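Local coordinates for protein phycocyanobilin lyase subunit alpha (Nostoc sp. PCC 7120, PDB 5N3U) that associates with CpcF to form a lyase that is probably required for chromophorylation of CpcA, the phycocyanin alpha subunit, at residues 95-100 with 107-112; 226-231 with 269-274; 166-171 with 193-198; 24-29 with 35-40. One frame throughout, in Å; residues are numbered along the deposited sequence. Where two conformers were deposited one is given.

Interaction 1: residues 95-100 with 107-112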
loop_
_atom_site.group_PDB
_atom_site.type_symbol
_atom_site.label_atom_id
_atom_site.label_comp_id
_atom_site.label_asym_id
_atom_site.label_seq_id
_atom_site.Cartn_x
_atom_site.Cartn_y
_atom_site.Cartn_z
ATOM N N ASN A 95 34.545 -3.097 2.180
ATOM C CA ASN A 95 34.895 -4.248 2.981
ATOM C C ASN A 95 33.872 -5.374 2.932
ATOM O O ASN A 95 34.193 -6.540 2.952
ATOM C CB ASN A 95 34.966 -3.841 4.464
ATOM C CG ASN A 95 36.214 -3.084 4.821
ATOM O OD1 ASN A 95 37.186 -3.072 4.077
ATOM N ND2 ASN A 95 36.186 -2.439 5.977
ATOM N N CYS A 96 32.610 -4.995 2.872
ATOM C CA CYS A 96 31.509 -5.956 2.819
ATOM C C CYS A 96 31.517 -6.799 1.517
ATOM O O CYS A 96 30.924 -7.873 1.464
ATOM C CB CYS A 96 30.193 -5.195 2.857
ATOM S SG CYS A 96 29.790 -4.625 4.535
ATOM N N LEU A 97 32.145 -6.289 0.472
ATOM C CA LEU A 97 32.358 -7.049 -0.756
ATOM C C LEU A 97 33.222 -8.285 -0.566
ATOM O O LEU A 97 33.220 -9.166 -1.442
ATOM C CB LEU A 97 32.871 -6.196 -1.908
ATOM C CG LEU A 97 32.031 -5.031 -2.329
ATOM C CD1 LEU A 97 32.818 -4.236 -3.394
ATOM C CD2 LEU A 97 30.681 -5.537 -2.916
ATOM N N GLU A 98 33.885 -8.448 0.558
ATOM C CA GLU A 98 34.589 -9.701 0.834
ATOM C C GLU A 98 33.937 -10.443 1.977
ATOM O O GLU A 98 34.482 -11.474 2.415
ATOM C CB GLU A 98 36.087 -9.449 1.206
ATOM C CG GLU A 98 36.986 -9.090 0.005
ATOM C CD GLU A 98 37.061 -10.147 -1.127
ATOM O OE1 GLU A 98 37.628 -11.257 -0.895
ATOM O OE2 GLU A 98 36.551 -9.867 -2.285
ATOM N N CYS A 99 32.734 -10.046 2.386
ATOM C CA CYS A 99 32.027 -10.758 3.430
ATOM C C CYS A 99 31.667 -12.155 2.922
ATOM O O CYS A 99 31.207 -12.307 1.772
ATOM C CB CYS A 99 30.713 -10.046 3.796
ATOM S SG CYS A 99 29.883 -10.834 5.263
ATOM N N PRO A 100 31.788 -13.189 3.792
ATOM C CA PRO A 100 31.384 -14.471 3.340
ATOM C C PRO A 100 29.925 -14.643 3.047
ATOM O O PRO A 100 29.603 -15.522 2.251
ATOM C CB PRO A 100 31.762 -15.442 4.505
ATOM C CG PRO A 100 32.681 -14.718 5.332
ATOM C CD PRO A 100 32.423 -13.250 5.144
ATOM N N ALA A 107 24.043 -6.685 -1.066
ATOM C CA ALA A 107 23.577 -5.434 -0.531
ATOM C C ALA A 107 24.603 -4.338 -0.676
ATOM O O ALA A 107 24.258 -3.233 -1.044
ATOM C CB ALA A 107 23.242 -5.609 0.954
ATOM N N ALA A 108 25.870 -4.679 -0.467
ATOM C CA ALA A 108 26.961 -3.699 -0.584
ATOM C C ALA A 108 27.173 -3.239 -1.993
ATOM O O ALA A 108 27.311 -2.059 -2.289
ATOM C CB ALA A 108 28.281 -4.257 -0.045
ATOM N N ALA A 109 27.170 -4.169 -2.905
ATOM C CA ALA A 109 27.282 -3.815 -4.310
ATOM C C ALA A 109 26.120 -2.960 -4.775
ATOM O O ALA A 109 26.354 -2.018 -5.529
ATOM C CB ALA A 109 27.386 -5.067 -5.149
ATOM N N GLN A 110 24.899 -3.257 -4.333
ATOM C CA GLN A 110 23.760 -2.410 -4.712
ATOM C C GLN A 110 23.925 -0.989 -4.139
ATOM O O GLN A 110 23.715 0.025 -4.850
ATOM C CB GLN A 110 22.448 -2.990 -4.196
ATOM C CG GLN A 110 22.034 -4.239 -4.916
ATOM C CD GLN A 110 20.933 -5.043 -4.151
ATOM O OE1 GLN A 110 20.672 -4.848 -2.944
ATOM N NE2 GLN A 110 20.343 -6.007 -4.856
ATOM N N SER A 111 24.372 -0.908 -2.890
ATOM C CA SER A 111 24.571 0.427 -2.312
ATOM C C SER A 111 25.729 1.188 -2.950
ATOM O O SER A 111 25.621 2.355 -3.169
ATOM C CB SER A 111 24.768 0.246 -0.804
ATOM O OG SER A 111 23.514 -0.158 -0.291
ATOM N N LEU A 112 26.804 0.514 -3.314
ATOM C CA LEU A 112 27.902 1.142 -4.038
ATOM C C LEU A 112 27.452 1.604 -5.399
ATOM O O LEU A 112 27.891 2.650 -5.863
ATOM C CB LEU A 112 29.079 0.210 -4.120
ATOM C CG LEU A 112 29.754 0.026 -2.779
ATOM C CD1 LEU A 112 30.683 -1.150 -2.761
ATOM C CD2 LEU A 112 30.577 1.262 -2.363
#
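L97 and A108 carry most of this contact, with C96 beside them. L97 keeps CG anti to its own carbonyl carbon (chi1 -58°), and its chain then runs straight on (chi2 174°), which sends the two methyls to different places on helix 107-112. CD2 settles on the turn at A108 and A109: it sits 3.8 Å from A109 N, and 4.0 Å from A108 CB. CD1 reaches the next turn, where it meets L112 tip to tip, L97 CD1 to L112 CD1 at 3.8 Å. C96 comes in more closely still, its CB lying 3.6 Å from A108 CB. With nothing larger than a methyl at A108, the backbones can draw together until C96 CA and A108 CA are 6.1 Å apart. L97 itself sits in a type I turn, closed by C99 N to C96 O at 3.0 Å. No hydrogen bond crosses between the segments. Cutting L97 back to an alanine removes both methyls, and L112 CD1 would probably lose its mate while a gap opened over A108 and A109. All five touching residues are buried, and the neighbours belong to the HEAT-repeat solenoid: L97 also rests on A123 and L124 of helix 121-126, C96 on V104 of helix 102-115, and L112 turns back onto V90 and L93 of helix 90-96.

Interaction 2: residues 226-231 with 269-274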
loop_
_atom_site.group_PDB
_atom_site.type_symbol
_atom_site.label_atom_id
_atom_site.label_comp_id
_atom_site.label_asym_id
_atom_site.label_seq_id
_atom_site.Cartn_x
_atom_site.Cartn_y
_atom_site.Cartn_z
ATOM N N ALA A 226 14.845 5.208 -26.661
ATOM C CA ALA A 226 13.861 4.280 -26.096
ATOM C C ALA A 226 12.546 4.939 -25.621
ATOM O O ALA A 226 11.660 4.257 -25.096
ATOM C CB ALA A 226 14.500 3.550 -24.908
ATOM N N ALA A 227 12.425 6.247 -25.736
ATOM C CA ALA A 227 11.232 6.960 -25.125
ATOM C C ALA A 227 9.857 6.367 -25.438
ATOM O O ALA A 227 9.091 6.065 -24.526
ATOM C CB ALA A 227 11.285 8.399 -25.488
ATOM N N GLU A 228 9.522 6.144 -26.714
ATOM C CA GLU A 228 8.189 5.609 -27.021
ATOM C C GLU A 228 8.059 4.161 -26.663
ATOM O O GLU A 228 6.971 3.698 -26.286
ATOM C CB GLU A 228 7.778 5.843 -28.526
ATOM C CG GLU A 228 7.614 7.327 -28.833
ATOM C CD GLU A 228 8.944 8.092 -28.909
ATOM O OE1 GLU A 228 10.021 7.489 -29.186
ATOM O OE2 GLU A 228 8.970 9.328 -28.707
ATOM N N ALA A 229 9.151 3.396 -26.752
ATOM C CA ALA A 229 9.085 2.062 -26.296
ATOM C C ALA A 229 8.826 2.059 -24.752
ATOM O O ALA A 229 8.125 1.221 -24.270
ATOM C CB ALA A 229 10.364 1.313 -26.584
ATOM N N ILE A 230 9.417 2.983 -24.023
ATOM C CA ILE A 230 9.188 3.029 -22.549
ATOM C C ILE A 230 7.710 3.318 -22.300
ATOM O O ILE A 230 7.015 2.588 -21.583
ATOM C CB ILE A 230 10.068 4.110 -21.934
ATOM C CG1 ILE A 230 11.491 3.575 -21.904
ATOM C CG2 ILE A 230 9.577 4.559 -20.524
ATOM C CD1 ILE A 230 12.506 4.681 -21.744
ATOM N N ALA A 231 7.214 4.341 -22.966
ATOM C CA ALA A 231 5.827 4.792 -22.747
ATOM C C ALA A 231 4.811 3.752 -23.112
ATOM O O ALA A 231 3.762 3.657 -22.471
ATOM C CB ALA A 231 5.585 6.156 -23.412
ATOM N N MET A 269 8.658 14.959 -21.966
ATOM C CA MET A 269 7.651 15.487 -21.015
ATOM C C MET A 269 6.265 15.195 -21.451
ATOM O O MET A 269 5.423 14.844 -20.639
ATOM C CB MET A 269 7.854 16.959 -20.753
ATOM C CG MET A 269 9.032 17.199 -19.922
ATOM S SD MET A 269 9.443 18.790 -19.227
ATOM C CE MET A 269 9.991 19.648 -20.719
ATOM N N ASN A 270 6.017 15.257 -22.753
ATOM C CA ASN A 270 4.722 14.961 -23.281
ATOM C C ASN A 270 4.359 13.518 -23.073
ATOM O O ASN A 270 3.166 13.147 -22.865
ATOM C CB ASN A 270 4.626 15.301 -24.794
ATOM C CG ASN A 270 4.684 16.834 -25.080
ATOM O OD1 ASN A 270 4.370 17.648 -24.247
ATOM N ND2 ASN A 270 5.064 17.200 -26.293
ATOM N N LEU A 271 5.364 12.642 -23.168
ATOM C CA LEU A 271 5.080 11.233 -22.893
ATOM C C LEU A 271 4.790 11.055 -21.340
ATOM O O LEU A 271 3.923 10.308 -20.978
ATOM C CB LEU A 271 6.245 10.360 -23.299
ATOM C CG LEU A 271 6.485 10.311 -24.804
ATOM C CD1 LEU A 271 7.876 9.733 -25.079
ATOM C CD2 LEU A 271 5.376 9.517 -25.469
ATOM N N MET A 272 5.531 11.760 -20.542
ATOM C CA MET A 272 5.390 11.623 -19.076
ATOM C C MET A 272 3.987 12.069 -18.680
ATOM O O MET A 272 3.241 11.319 -18.023
ATOM C CB MET A 272 6.448 12.440 -18.346
ATOM C CG MET A 272 7.878 11.905 -18.518
ATOM S SD MET A 272 9.145 12.875 -17.805
ATOM C CE MET A 272 8.881 12.470 -16.081
ATOM N N ASP A 273 3.575 13.223 -19.246
ATOM C CA ASP A 273 2.196 13.757 -19.063
ATOM C C ASP A 273 1.142 12.719 -19.338
ATOM O O ASP A 273 0.128 12.678 -18.616
ATOM C CB ASP A 273 1.903 15.044 -19.860
ATOM C CG ASP A 273 2.699 16.258 -19.369
ATOM O OD1 ASP A 273 3.643 16.211 -18.526
ATOM O OD2 ASP A 273 2.353 17.387 -19.804
ATOM N N SER A 274 1.321 11.867 -20.346
ATOM C CA SER A 274 0.288 10.919 -20.682
ATOM C C SER A 274 0.218 9.703 -19.743
ATOM O O SER A 274 -0.655 8.930 -19.866
ATOM C CB SER A 274 0.498 10.410 -22.124
ATOM O OG SER A 274 1.694 9.639 -22.264
#
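L271 holds its CG anti to its own carbonyl carbon, chi1 -67°, and this points the leucine fork across the gap at helix 227-231. E228 on that helix bends sharply at its second torsion, chi2 73°, and that bend brings its carboxylate round to the same leucine. The two branches of L271 divide the work. CD1 lies against A227 CB at 3.7 Å, while CD2 takes the alanine one turn further on, 3.9 Å from A231 CB. L271 is therefore a single wedge touching two methyls on one stripe of the opposite helix. E228 crosses the leucine at about a right angle, its OE2 resting 3.8 Å from L271 CD1. That is plain van der Waals contact; the charge of OE2 is answered by a salt bridge to R267, on helix 263-273 itself. The carbonyl of L271 is held within its own segment: S274 OG donates to L271 O at 2.7 Å, approaching with some tilt from the carbonyl plane. The two short helical segments run almost parallel, 4° between their directions, with axes 10.3 Å apart, a spacing too wide for the backbones to touch and bridged here by the leucine. Helix 237-250 joins them from another side, taking A227 on L247, I230 on A243 and L244, and M272 on L244. Beyond, D273 pairs with R193 and Y155 of the beta subunit, placing helix 263-273 between the rest of its chain and the beta subunit.

Interaction 3: residues 166-171 with 193-198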
loop_
_atom_site.group_PDB
_atom_site.type_symbol
_atom_site.label_atom_id
_atom_site.label_comp_id
_atom_site.label_asym_id
_atom_site.label_seq_id
_atom_site.Cartn_x
_atom_site.Cartn_y
_atom_site.Cartn_z
ATOM N N LEU A 166 36.180 -7.210 -18.993
ATOM C CA LEU A 166 35.679 -8.181 -18.032
ATOM C C LEU A 166 34.158 -8.246 -18.019
ATOM O O LEU A 166 33.580 -9.286 -17.804
ATOM C CB LEU A 166 36.168 -7.842 -16.660
ATOM C CG LEU A 166 37.652 -7.600 -16.474
ATOM C CD1 LEU A 166 37.870 -7.239 -15.000
ATOM C CD2 LEU A 166 38.494 -8.807 -16.832
ATOM N N ILE A 167 33.530 -7.135 -18.356
ATOM C CA ILE A 167 32.124 -7.008 -18.382
ATOM C C ILE A 167 31.514 -7.569 -19.643
ATOM O O ILE A 167 30.506 -8.298 -19.584
ATOM C CB ILE A 167 31.709 -5.528 -18.212
ATOM C CG1 ILE A 167 32.069 -5.050 -16.824
ATOM C CG2 ILE A 167 30.220 -5.367 -18.475
ATOM C CD1 ILE A 167 31.947 -3.571 -16.677
ATOM N N GLN A 168 32.115 -7.266 -20.792
ATOM C CA GLN A 168 31.541 -7.634 -22.085
ATOM C C GLN A 168 31.138 -9.095 -22.266
ATOM O O GLN A 168 30.059 -9.351 -22.689
ATOM C CB GLN A 168 32.524 -7.240 -23.187
ATOM C CG GLN A 168 31.932 -7.439 -24.567
ATOM C CD GLN A 168 32.672 -6.593 -25.656
ATOM O OE1 GLN A 168 33.622 -5.858 -25.361
ATOM N NE2 GLN A 168 32.160 -6.620 -26.870
ATOM N N PRO A 169 31.951 -10.070 -21.762
ATOM C CA PRO A 169 31.566 -11.462 -21.804
ATOM C C PRO A 169 30.247 -11.822 -21.103
ATOM O O PRO A 169 29.499 -12.755 -21.482
ATOM C CB PRO A 169 32.758 -12.125 -21.143
ATOM C CG PRO A 169 33.865 -11.251 -21.443
ATOM C CD PRO A 169 33.284 -9.899 -21.254
ATOM N N PHE A 170 29.880 -11.054 -20.066
ATOM C CA PHE A 170 28.628 -11.312 -19.365
ATOM C C PHE A 170 27.422 -11.028 -20.178
ATOM O O PHE A 170 26.304 -11.442 -19.818
ATOM C CB PHE A 170 28.575 -10.559 -18.004
ATOM C CG PHE A 170 29.509 -11.171 -16.956
ATOM C CD1 PHE A 170 30.844 -10.892 -16.975
ATOM C CD2 PHE A 170 29.035 -12.114 -16.068
ATOM C CE1 PHE A 170 31.706 -11.474 -16.051
ATOM C CE2 PHE A 170 29.886 -12.714 -15.122
ATOM C CZ PHE A 170 31.198 -12.377 -15.110
ATOM N N LEU A 171 27.583 -10.378 -21.342
ATOM C CA LEU A 171 26.405 -10.297 -22.184
ATOM C C LEU A 171 25.894 -11.668 -22.637
ATOM O O LEU A 171 24.742 -11.735 -23.105
ATOM C CB LEU A 171 26.677 -9.446 -23.437
ATOM C CG LEU A 171 26.942 -7.964 -23.236
ATOM C CD1 LEU A 171 27.763 -7.384 -24.402
ATOM C CD2 LEU A 171 25.622 -7.173 -23.053
ATOM N N PRO A 193 24.939 2.579 -28.894
ATOM C CA PRO A 193 23.526 2.277 -28.981
ATOM C C PRO A 193 23.161 0.889 -29.018
ATOM O O PRO A 193 22.073 0.544 -28.513
ATOM C CB PRO A 193 23.133 2.889 -30.360
ATOM C CG PRO A 193 23.953 4.124 -30.370
ATOM C CD PRO A 193 25.294 3.666 -29.859
ATOM N N VAL A 194 23.969 0.033 -29.655
ATOM C CA VAL A 194 23.606 -1.395 -29.669
ATOM C C VAL A 194 23.273 -1.991 -28.247
ATOM O O VAL A 194 22.372 -2.817 -28.113
ATOM C CB VAL A 194 24.712 -2.254 -30.327
ATOM C CG1 VAL A 194 25.967 -2.259 -29.475
ATOM C CG2 VAL A 194 24.253 -3.644 -30.623
ATOM N N TYR A 195 23.932 -1.489 -27.245
ATOM C CA TYR A 195 23.707 -1.987 -25.858
ATOM C C TYR A 195 22.403 -1.416 -25.306
ATOM O O TYR A 195 21.644 -2.123 -24.659
ATOM C CB TYR A 195 24.905 -1.643 -24.981
ATOM C CG TYR A 195 26.127 -2.340 -25.444
ATOM C CD1 TYR A 195 26.129 -3.698 -25.707
ATOM C CD2 TYR A 195 27.272 -1.624 -25.727
ATOM C CE1 TYR A 195 27.270 -4.335 -26.191
ATOM C CE2 TYR A 195 28.402 -2.261 -26.211
ATOM C CZ TYR A 195 28.368 -3.578 -26.498
ATOM O OH TYR A 195 29.532 -4.113 -26.982
ATOM N N GLY A 196 22.093 -0.160 -25.616
ATOM C CA GLY A 196 20.771 0.345 -25.291
ATOM C C GLY A 196 19.667 -0.374 -25.910
ATOM O O GLY A 196 18.601 -0.529 -25.325
ATOM N N GLU A 197 19.858 -0.790 -27.163
ATOM C CA GLU A 197 18.833 -1.558 -27.855
ATOM C C GLU A 197 18.556 -2.884 -27.258
ATOM O O GLU A 197 17.434 -3.410 -27.299
ATOM C CB GLU A 197 19.195 -1.723 -29.356
ATOM C CG GLU A 197 19.141 -0.442 -30.184
ATOM C CD GLU A 197 17.762 0.132 -30.197
ATOM O OE1 GLU A 197 16.851 -0.646 -30.429
ATOM O OE2 GLU A 197 17.597 1.330 -29.931
ATOM N N LEU A 198 19.551 -3.528 -26.702
ATOM C CA LEU A 198 19.247 -4.798 -26.037
ATOM C C LEU A 198 18.272 -4.572 -24.852
ATOM O O LEU A 198 17.424 -5.411 -24.577
ATOM C CB LEU A 198 20.497 -5.365 -25.417
ATOM C CG LEU A 198 21.483 -5.996 -26.348
ATOM C CD1 LEU A 198 22.805 -6.074 -25.639
ATOM C CD2 LEU A 198 20.928 -7.372 -26.743
HETATM O O HOH W 1 29.262 -6.604 -27.911
#
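L171 and Y195 make the tight part of this contact: L171 CD1 lies 3.6 Å from Y195 CE1, coming at the ring obliquely, and the two side chains cross at about a right angle. The other branch of L171 is looser, CD2 standing 4.0 Å from L198 CD1. On Y195's own helix, V194 CG1 sits over the centre of one ring face, 3.8 Å above its plane. Everything is done by side chains, since even the nearest CA atoms, those of L171 and Y195, are 9.5 Å apart. The polar, solvent side lies at the far end of the ring. Q168 stretches out with CG anti to its backbone N (chi1 -173°), and its amide is turned nearly perpendicular to the tyrosine ring. Its NE2 comes to 3.6 Å from Y195 OH without bonding to it. A water spans the gap instead, lying in the ring plane at the edge, 2.7 Å from Y195 OH and accepting a weak bond of 3.1 Å from Q168 NE2. The chemistry is that of a surface joint between 166-171 and helix 193-203: the leucine-tyrosine contact is firm, whereas the glutamine meets the tyrosine through a water it binds weakly and is probably more easily rearranged.

Interaction 4: residues 24-29 with 35-40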
loop_
_atom_site.group_PDB
_atom_site.type_symbol
_atom_site.label_atom_id
_atom_site.label_comp_id
_atom_site.label_asym_id
_atom_site.label_seq_id
_atom_site.Cartn_x
_atom_site.Cartn_y
_atom_site.Cartn_z
ATOM N N ALA A 24 19.290 4.823 18.384
ATOM C CA ALA A 24 19.551 4.069 19.650
ATOM C C ALA A 24 19.283 2.571 19.581
ATOM O O ALA A 24 20.060 1.693 20.054
ATOM C CB ALA A 24 18.716 4.674 20.760
ATOM N N ASN A 25 18.141 2.255 18.991
ATOM C CA ASN A 25 17.755 0.877 18.834
ATOM C C ASN A 25 18.761 0.042 18.044
ATOM O O ASN A 25 18.768 -1.171 18.184
ATOM C CB ASN A 25 16.373 0.796 18.183
ATOM C CG ASN A 25 15.216 1.184 19.137
ATOM O OD1 ASN A 25 15.358 1.179 20.344
ATOM N ND2 ASN A 25 14.089 1.467 18.580
ATOM N N LEU A 26 19.647 0.649 17.267
ATOM C CA LEU A 26 20.765 -0.168 16.659
ATOM C C LEU A 26 21.641 -0.928 17.649
ATOM O O LEU A 26 22.230 -1.950 17.281
ATOM C CB LEU A 26 21.638 0.664 15.721
ATOM C CG LEU A 26 20.885 1.044 14.433
ATOM C CD1 LEU A 26 21.676 2.032 13.614
ATOM C CD2 LEU A 26 20.709 -0.212 13.588
ATOM N N GLN A 27 21.630 -0.483 18.909
ATOM C CA GLN A 27 22.430 -1.100 19.984
ATOM C C GLN A 27 21.558 -1.748 21.050
ATOM O O GLN A 27 22.020 -2.036 22.141
ATOM C CB GLN A 27 23.344 -0.066 20.671
ATOM C CG GLN A 27 24.643 0.271 19.957
ATOM C CD GLN A 27 25.485 -0.930 19.562
ATOM O OE1 GLN A 27 25.709 -1.853 20.346
ATOM N NE2 GLN A 27 25.978 -0.908 18.349
ATOM N N SER A 28 20.303 -2.027 20.735
ATOM C CA SER A 28 19.417 -2.756 21.647
ATOM C C SER A 28 19.871 -4.218 21.813
ATOM O O SER A 28 20.477 -4.820 20.932
ATOM C CB SER A 28 18.001 -2.721 21.056
ATOM O OG SER A 28 17.074 -3.691 21.604
ATOM N N SER A 29 19.509 -4.824 22.929
ATOM C CA SER A 29 19.742 -6.256 23.162
ATOM C C SER A 29 18.754 -7.094 22.355
ATOM O O SER A 29 18.959 -8.288 22.202
ATOM C CB SER A 29 19.589 -6.593 24.668
ATOM O OG SER A 29 18.465 -5.894 25.213
ATOM N N TYR A 35 17.413 -4.914 13.729
ATOM C CA TYR A 35 17.146 -5.223 12.303
ATOM C C TYR A 35 16.105 -4.262 11.756
ATOM O O TYR A 35 16.259 -3.719 10.706
ATOM C CB TYR A 35 16.728 -6.691 12.199
ATOM C CG TYR A 35 16.454 -7.227 10.841
ATOM C CD1 TYR A 35 17.487 -7.741 10.067
ATOM C CD2 TYR A 35 15.154 -7.244 10.296
ATOM C CE1 TYR A 35 17.254 -8.248 8.799
ATOM C CE2 TYR A 35 14.903 -7.805 9.015
ATOM C CZ TYR A 35 15.944 -8.299 8.300
ATOM O OH TYR A 35 15.794 -8.797 7.032
ATOM N N TYR A 36 15.033 -4.059 12.494
ATOM C CA TYR A 36 13.953 -3.222 12.079
ATOM C C TYR A 36 14.431 -1.795 11.987
ATOM O O TYR A 36 14.185 -1.077 11.015
ATOM C CB TYR A 36 12.771 -3.387 13.051
ATOM C CG TYR A 36 11.612 -2.556 12.589
ATOM C CD1 TYR A 36 11.503 -1.262 12.978
ATOM C CD2 TYR A 36 10.662 -3.081 11.720
ATOM C CE1 TYR A 36 10.503 -0.469 12.559
ATOM C CE2 TYR A 36 9.610 -2.307 11.269
ATOM C CZ TYR A 36 9.544 -1.000 11.721
ATOM O OH TYR A 36 8.580 -0.208 11.318
ATOM N N ALA A 37 15.205 -1.378 12.968
ATOM C CA ALA A 37 15.664 0.003 12.978
ATOM C C ALA A 37 16.565 0.356 11.823
ATOM O O ALA A 37 16.461 1.404 11.265
ATOM C CB ALA A 37 16.378 0.285 14.304
ATOM N N ALA A 38 17.492 -0.493 11.479
ATOM C CA ALA A 38 18.272 -0.336 10.271
ATOM C C ALA A 38 17.438 -0.261 9.010
ATOM O O ALA A 38 17.679 0.656 8.210
ATOM C CB ALA A 38 19.260 -1.466 10.118
ATOM N N TRP A 39 16.419 -1.135 8.830
ATOM C CA TRP A 39 15.489 -0.943 7.713
ATOM C C TRP A 39 14.787 0.406 7.763
ATOM O O TRP A 39 14.693 1.118 6.780
ATOM C CB TRP A 39 14.434 -2.132 7.726
ATOM C CG TRP A 39 13.346 -1.915 6.777
ATOM C CD1 TRP A 39 13.316 -2.281 5.483
ATOM C CD2 TRP A 39 12.114 -1.303 7.040
ATOM N NE1 TRP A 39 12.207 -1.836 4.902
ATOM C CE2 TRP A 39 11.422 -1.243 5.813
ATOM C CE3 TRP A 39 11.550 -0.739 8.169
ATOM C CZ2 TRP A 39 10.152 -0.699 5.684
ATOM C CZ3 TRP A 39 10.264 -0.173 8.054
ATOM C CH2 TRP A 39 9.595 -0.142 6.805
ATOM N N TRP A 40 14.307 0.806 8.962
ATOM C CA TRP A 40 13.584 2.046 9.096
ATOM C C TRP A 40 14.413 3.255 8.693
ATOM O O TRP A 40 13.923 4.193 8.028
ATOM C CB TRP A 40 13.077 2.183 10.508
ATOM C CG TRP A 40 12.104 3.263 10.775
ATOM C CD1 TRP A 40 10.749 3.179 10.849
ATOM C CD2 TRP A 40 12.432 4.605 11.163
ATOM N NE1 TRP A 40 10.194 4.415 11.180
ATOM C CE2 TRP A 40 11.217 5.306 11.353
ATOM C CE3 TRP A 40 13.630 5.290 11.302
ATOM C CZ2 TRP A 40 11.178 6.659 11.728
ATOM C CZ3 TRP A 40 13.588 6.669 11.654
ATOM C CH2 TRP A 40 12.358 7.317 11.875
#
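While L26 and N25 lie against A37 and A38, the shortest sound polar bond belongs to the second helix alone: W40 N to Y36 O at 2.8 Å. It is an ordinary helical bond, part of the turn that carries A37 and A38 on the side meeting 24-29. L26 does most of the touching from the other segment. Its CG stands anti to the carbonyl carbon, chi1 -70°, and although its CB points elsewhere, the CD2 methyl swings in to lie 3.9 Å from A38 N and 4.0 Å from A38 CB, with A37 CB a little further off. N25 presents only the base of its side chain, N25 CB to A37 CB at 3.9 Å. Its backbone carbonyl meanwhile closes a type I turn, S28 N to N25 O at 3.1 Å, which leads the chain out of helix 19-25 and turns it toward helix 31-43. L26 also packs on A54 and L55 of helix 49-58, so A38 and L26 share L55. Beyond the contact, Y36 and W39 pack on A103 and T104 of the beta subunit, and W39 CE3 lies 4.0 Å above the plane of the Y36 ring, toward its rim. The chemistry thus divides by helix face: small methyls let the backbones of 24-29 and 35-40 close in with no hydrogen bond between them, while the large aromatics are left for other partners.

How the interactions relate
Interactions 1 and 4 are near twins at different places in the solenoid: each sets a type I turn, with its leucine, against two consecutive alanines of the following helix, and both are buried. Their centres lie about 20 Å apart. Interaction 2, partly buried, and interaction 3, at the surface, join elements further apart in sequence, each through a leucine, and the backbones stand clearly wider apart in interaction 3 alone; their nearest atoms are about 6 Å apart. Polarity rises as burial falls: nothing polar crosses in interactions 1 and 4, a carboxylate borders the leucine in interaction 2, and a water links the segments of interaction 3. Interactions 2 and 4, on opposite sides of the chain's centre, both adjoin the beta subunit.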